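Local coordinates for glutathione S-transferase (Burkholderia xenovorans, PDB 2DSA), which uses glutathione to reductively dechlorinate metabolites of polychlorinated biphenyls and probably has the general transferase activity of its family, at residues A[52-55]-A[61-64]; A[21-26]-A[71-76]. One frame throughout, in Å; residues are numbered along the deposited sequence.

Contact 1: A[52-55]-A[61-64]. With GSH (glutathione), chain E.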
loop_
_atom_site.group_PDB
_atom_site.type_symbol
_atom_site.label_atom_id
_atom_site.label_comp_id
_atom_site.label_asym_id
_atom_site.label_seq_id
_atom_site.Cartn_x
_atom_site.Cartn_y
_atom_site.Cartn_z
ATOM N N VAL A 52 4.000 -10.579 -9.577
ATOM C CA VAL A 52 5.332 -9.990 -9.405
ATOM C C VAL A 52 5.117 -8.596 -8.832
ATOM O O VAL A 52 3.999 -8.090 -8.928
ATOM C CB VAL A 52 6.166 -9.968 -10.731
ATOM C CG1 VAL A 52 6.536 -11.407 -11.163
ATOM C CG2 VAL A 52 5.440 -9.222 -11.843
ATOM N N PRO A 53 6.145 -7.999 -8.185
ATOM C CA PRO A 53 7.493 -8.557 -7.890
ATOM C C PRO A 53 7.545 -9.497 -6.681
ATOM O O PRO A 53 6.641 -9.491 -5.841
ATOM C CB PRO A 53 8.322 -7.307 -7.573
ATOM C CG PRO A 53 7.348 -6.380 -6.947
ATOM C CD PRO A 53 6.013 -6.623 -7.666
ATOM N N CYS A 54 8.609 -10.298 -6.622
ATOM C CA CYS A 54 9.006 -11.006 -5.417
ATOM C C CYS A 54 10.533 -10.927 -5.321
ATOM O O CYS A 54 11.231 -11.189 -6.302
ATOM C CB CYS A 54 8.543 -12.466 -5.451
ATOM S SG CYS A 54 9.115 -13.462 -4.052
ATOM N N LEU A 55 11.049 -10.555 -4.156
ATOM C CA LEU A 55 12.485 -10.560 -3.940
ATOM C C LEU A 55 12.843 -11.769 -3.111
ATOM O O LEU A 55 12.279 -11.984 -2.035
ATOM C CB LEU A 55 12.968 -9.273 -3.258
ATOM C CG LEU A 55 14.483 -9.108 -3.053
ATOM C CD1 LEU A 55 15.194 -8.695 -4.342
ATOM C CD2 LEU A 55 14.756 -8.109 -1.943
ATOM N N ARG A 61 14.914 -16.571 2.054
ATOM C CA ARG A 61 13.745 -15.783 2.458
ATOM C C ARG A 61 13.167 -14.979 1.298
ATOM O O ARG A 61 13.888 -14.595 0.363
ATOM C CB ARG A 61 14.089 -14.857 3.615
ATOM C CG ARG A 61 13.840 -15.501 4.948
ATOM C CD ARG A 61 15.081 -15.475 5.767
ATOM N NE ARG A 61 15.084 -14.468 6.813
ATOM C CZ ARG A 61 15.943 -13.455 6.884
ATOM N NH1 ARG A 61 16.861 -13.280 5.941
ATOM N NH2 ARG A 61 15.874 -12.612 7.910
ATOM N N THR A 62 11.858 -14.746 1.353
ATOM C CA THR A 62 11.198 -13.948 0.316
ATOM C C THR A 62 10.487 -12.720 0.870
ATOM O O THR A 62 10.073 -12.689 2.027
ATOM C CB THR A 62 10.247 -14.768 -0.594
ATOM O OG1 THR A 62 9.203 -15.367 0.185
ATOM C CG2 THR A 62 11.034 -15.833 -1.353
ATOM N N LEU A 63 10.361 -11.722 0.008
ATOM C CA LEU A 63 9.607 -10.539 0.310
ATOM C C LEU A 63 8.725 -10.252 -0.892
ATOM O O LEU A 63 9.187 -10.295 -2.019
ATOM C CB LEU A 63 10.590 -9.397 0.564
ATOM C CG LEU A 63 10.354 -8.214 1.480
ATOM C CD1 LEU A 63 9.587 -8.612 2.746
ATOM C CD2 LEU A 63 11.759 -7.613 1.806
ATOM N N THR A 64 7.441 -10.038 -0.647
ATOM C CA THR A 64 6.528 -9.525 -1.669
ATOM C C THR A 64 6.070 -8.078 -1.344
ATOM O O THR A 64 6.412 -7.521 -0.293
ATOM C CB THR A 64 5.307 -10.457 -1.868
ATOM O OG1 THR A 64 4.743 -10.789 -0.601
ATOM C CG2 THR A 64 5.712 -11.761 -2.571
HETATM N N1 GSH E . -0.128 -5.760 -4.233
HETATM C CA1 GSH E . 0.881 -6.130 -5.234
HETATM C C1 GSH E . 2.118 -5.289 -5.084
HETATM O O11 GSH E . 2.021 -4.074 -4.783
HETATM O O12 GSH E . 3.259 -5.784 -5.282
HETATM C CB1 GSH E . 0.393 -5.962 -6.669
HETATM C CG1 GSH E . 1.412 -6.551 -7.658
HETATM C CD1 GSH E . 0.796 -6.650 -9.027
HETATM O OE1 GSH E . -0.500 -6.170 -9.177
HETATM N N2 GSH E . 1.519 -7.179 -10.018
HETATM C CA2 GSH E . 1.039 -7.381 -11.376
HETATM C C2 GSH E . 0.939 -8.832 -11.723
HETATM O O2 GSH E . 1.988 -9.701 -11.433
HETATM C CB2 GSH E . 1.955 -6.719 -12.406
HETATM S SG2 GSH E . 1.983 -4.932 -12.164
HETATM N N3 GSH E . -0.168 -9.242 -12.310
HETATM C CA3 GSH E . -1.186 -9.969 -11.567
HETATM C C3 GSH E . -1.255 -11.346 -12.137
HETATM O O31 GSH E . -0.381 -11.665 -12.976
HETATM O O32 GSH E . -2.147 -12.154 -11.793
#

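Contact 2: A[21-26]-A[71-76]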
loop_
_atom_site.group_PDB
_atom_site.type_symbol
_atom_site.label_atom_id
_atom_site.label_comp_id
_atom_site.label_asym_id
_atom_site.label_seq_id
_atom_site.Cartn_x
_atom_site.Cartn_y
_atom_site.Cartn_z
ATOM N N ALA A 21 20.917 1.067 -6.423
ATOM C CA ALA A 21 21.642 0.657 -5.230
ATOM C C ALA A 21 23.011 0.060 -5.566
ATOM O O ALA A 21 23.897 0.016 -4.708
ATOM C CB ALA A 21 20.825 -0.347 -4.443
ATOM N N GLY A 22 23.166 -0.417 -6.800
ATOM C CA GLY A 22 24.404 -1.070 -7.233
ATOM C C GLY A 22 24.578 -2.494 -6.732
ATOM O O GLY A 22 25.703 -2.983 -6.679
ATOM N N LEU A 23 23.474 -3.161 -6.379
ATOM C CA LEU A 23 23.509 -4.509 -5.780
ATOM C C LEU A 23 23.603 -5.617 -6.829
ATOM O O LEU A 23 23.185 -5.422 -7.983
ATOM C CB LEU A 23 22.279 -4.757 -4.892
ATOM C CG LEU A 23 22.027 -3.871 -3.668
ATOM C CD1 LEU A 23 20.728 -4.258 -2.981
ATOM C CD2 LEU A 23 23.172 -3.907 -2.664
ATOM N N ASN A 24 24.160 -6.768 -6.423
ATOM C CA ASN A 24 24.197 -7.966 -7.265
ATOM C C ASN A 24 22.850 -8.648 -7.192
ATOM O O ASN A 24 22.307 -8.825 -6.109
ATOM C CB ASN A 24 25.244 -8.996 -6.788
ATOM C CG ASN A 24 26.612 -8.392 -6.492
ATOM O OD1 ASN A 24 27.150 -7.587 -7.274
ATOM N ND2 ASN A 24 27.201 -8.809 -5.361
ATOM N N PHE A 25 22.319 -9.058 -8.334
ATOM C CA PHE A 25 21.064 -9.787 -8.363
ATOM C C PHE A 25 20.907 -10.488 -9.692
ATOM O O PHE A 25 21.567 -10.141 -10.667
ATOM C CB PHE A 25 19.860 -8.851 -8.112
ATOM C CG PHE A 25 19.650 -7.822 -9.192
ATOM C CD1 PHE A 25 20.405 -6.644 -9.210
ATOM C CD2 PHE A 25 18.697 -8.024 -10.185
ATOM C CE1 PHE A 25 20.225 -5.694 -10.209
ATOM C CE2 PHE A 25 18.503 -7.078 -11.186
ATOM C CZ PHE A 25 19.262 -5.910 -11.195
ATOM N N GLU A 26 19.990 -11.449 -9.709
ATOM C CA GLU A 26 19.666 -12.226 -10.878
ATOM C C GLU A 26 18.190 -11.976 -11.216
ATOM O O GLU A 26 17.334 -12.143 -10.356
ATOM C CB GLU A 26 19.916 -13.708 -10.549
ATOM C CG GLU A 26 19.418 -14.700 -11.590
ATOM C CD GLU A 26 19.517 -16.157 -11.144
ATOM O OE1 GLU A 26 18.892 -17.014 -11.816
ATOM O OE2 GLU A 26 20.208 -16.445 -10.135
ATOM N N GLN A 71 11.949 -0.707 -0.048
ATOM C CA GLN A 71 12.499 -0.244 1.228
ATOM C C GLN A 71 13.647 -1.153 1.717
ATOM O O GLN A 71 14.663 -0.660 2.189
ATOM C CB GLN A 71 11.398 -0.130 2.295
ATOM C CG GLN A 71 10.442 1.055 2.055
ATOM C CD GLN A 71 9.430 1.205 3.157
ATOM O OE1 GLN A 71 9.704 1.844 4.184
ATOM N NE2 GLN A 71 8.256 0.592 2.977
ATOM N N TYR A 72 13.461 -2.467 1.613
ATOM C CA TYR A 72 14.531 -3.399 1.898
ATOM C C TYR A 72 15.752 -3.047 1.044
ATOM O O TYR A 72 16.850 -2.869 1.576
ATOM C CB TYR A 72 14.093 -4.868 1.714
ATOM C CG TYR A 72 15.268 -5.833 1.867
ATOM C CD1 TYR A 72 16.028 -6.205 0.757
ATOM C CD2 TYR A 72 15.647 -6.322 3.121
ATOM C CE1 TYR A 72 17.127 -7.039 0.875
ATOM C CE2 TYR A 72 16.749 -7.192 3.242
ATOM C CZ TYR A 72 17.475 -7.527 2.118
ATOM O OH TYR A 72 18.559 -8.349 2.206
ATOM N N VAL A 73 15.542 -2.892 -0.260
ATOM C CA VAL A 73 16.609 -2.567 -1.197
ATOM C C VAL A 73 17.371 -1.277 -0.823
ATOM O O VAL A 73 18.613 -1.270 -0.715
ATOM C CB VAL A 73 16.077 -2.510 -2.649
ATOM C CG1 VAL A 73 17.129 -1.918 -3.595
ATOM C CG2 VAL A 73 15.627 -3.905 -3.131
ATOM N N ALA A 74 16.621 -0.201 -0.597
ATOM C CA ALA A 74 17.199 1.070 -0.177
ATOM C C ALA A 74 18.010 0.981 1.128
ATOM O O ALA A 74 19.037 1.642 1.273
ATOM C CB ALA A 74 16.098 2.133 -0.044
ATOM N N ASP A 75 17.516 0.205 2.084
ATOM C CA ASP A 75 18.172 0.068 3.390
ATOM C C ASP A 75 19.511 -0.680 3.310
ATOM O O ASP A 75 20.310 -0.596 4.240
ATOM C CB ASP A 75 17.248 -0.623 4.397
ATOM C CG ASP A 75 16.122 0.290 4.897
ATOM O OD1 ASP A 75 15.187 -0.232 5.537
ATOM O OD2 ASP A 75 16.182 1.518 4.675
ATOM N N GLN A 76 19.735 -1.392 2.205
ATOM C CA GLN A 76 20.997 -2.091 1.964
ATOM C C GLN A 76 22.124 -1.118 1.641
ATOM O O GLN A 76 23.287 -1.410 1.918
ATOM C CB GLN A 76 20.864 -3.147 0.849
ATOM C CG GLN A 76 19.799 -4.223 1.096
ATOM C CD GLN A 76 19.691 -4.657 2.562
ATOM O OE1 GLN A 76 20.606 -5.294 3.110
ATOM N NE2 GLN A 76 18.563 -4.317 3.202
#

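Contact 1: A[52-55]-A[61-64]
The flat carbonyl group of Leu-55 takes its hydrogen bond in plane: Leu-63 N lies in the carbonyl plane, 2.8 Å from Leu-55 O. The return bond, Leu-55 N to Leu-63 O at 2.8 Å, makes this a hydrogen-bonded antiparallel pair in the beta hairpin of the thioredoxin-like domain. The N-H...O angle of 162° at Leu-55 N shows that this return bond is nearly straight. Thr-62 CA adds a C-H...O contact, 3.2 Å from Leu-55 O, so that oxygen is approached by two neighbouring groups of the same strand.

The side chains divide between two faces. Leu-55 and Leu-63 share one face and pack on Tyr-72 of helix 66-76, while Cys-54 and Thr-64 lie on the other. With SG anti to the backbone N (chi1 175°), Cys-54 puts its sulfur 3.9 Å from Thr-62 CB and 4.1 Å from Thr-64 CG2. In the turn of the hairpin, just ahead of strand 62-64, Arg-61 forms a salt bridge with Asp-59 and a cation-pi contact with Phe-89 of the second subunit.

Pro-53 follows a cis peptide bond, the cis-proline hallmark of this fold. Just before it, Val-52 holds glutathione in strand-like fashion: Val-52 N donates to GSH O2 at 2.9 Å, and GSH N2 donates to Val-52 O at 2.9 Å.

Contact 2: A[21-26]-A[71-76]
Tyr-72 O is gripped twice by Gln-76, the residue whose aliphatic part meets Leu-23 across the contact. The side-chain bond is the stronger: Gln-76 NE2 donates to Tyr-72 O at 2.8 Å with an N-H...O angle of 167°. The oxygen lies in the amide plane of Gln-76, whereas the donor stands 35° out of the carbonyl plane. The backbone bond from Gln-76 N to Tyr-72 O is weak at 3.3 Å, and the same nitrogen also reaches Val-73 O at 3.1 Å.

A bend at chi2 (-37°) folds the glutamine back over its own helix. This carries NE2 over the centre of the Tyr-72 ring, 3.3 Å above its plane. Bond and ring together fix where the amide lies, and they turn the polar end away from the loop, so that CB and CG are what Leu-23 meets.

Across the contact the chemistry is apolar. Leu-23 CD1 approaches Gln-76 CB to 4.0 Å, the two side chains crossing at about a right angle, and it lies 4.3 Å from Val-73 CG1. That same valine methyl carbon sits 4.1 Å from Ala-21 CB, and is thus shared by residues before and after Gly-22. The turn between them is a Schellman motif closing helix 12-21: Gly-22 has positive phi, Leu-23 N pairs with Leu-18 O, and Gly-22 N pairs with Arg-19 O. It brings both Ala-21 and Leu-23 against helix 66-76.

Leu-18 continues the apolar patch, touching both Leu-23 and Val-73. Tyr-72 meets Tyr-92 of the second subunit edge-to-face. The contact therefore joins the end of helix 12-21 to helix 66-76, just before the chain enters strand 26-31, where Glu-26 bonds through its backbone to Met-1 and to Leu-3 of strand 2-5.

Both contacts are partly buried and belong to the thioredoxin-like domain, their centres about 13 Å apart. Contact 1 is nested in sequence within the loop that contact 2 closes, and strand 62-64 runs on into helix 66-76. They meet at Tyr-72: Leu-55 CD2 lies 3.5 Å from Tyr-72 CD1, and Leu-63 CD2 lies 3.6 Å from Tyr-72 CB. Contact 1, strand against strand, is secured by backbone hydrogen bonds and reaches the glutathione site. Contact 2, helix against turn, relies on aliphatic packing; Gln-71 and Asp-75 bond outside the two segments. Each also touches the second subunit: Leu-63 and Thr-64 pack on its Gln-96, and Asp-75 hydrogen-bonds to its Tyr-92.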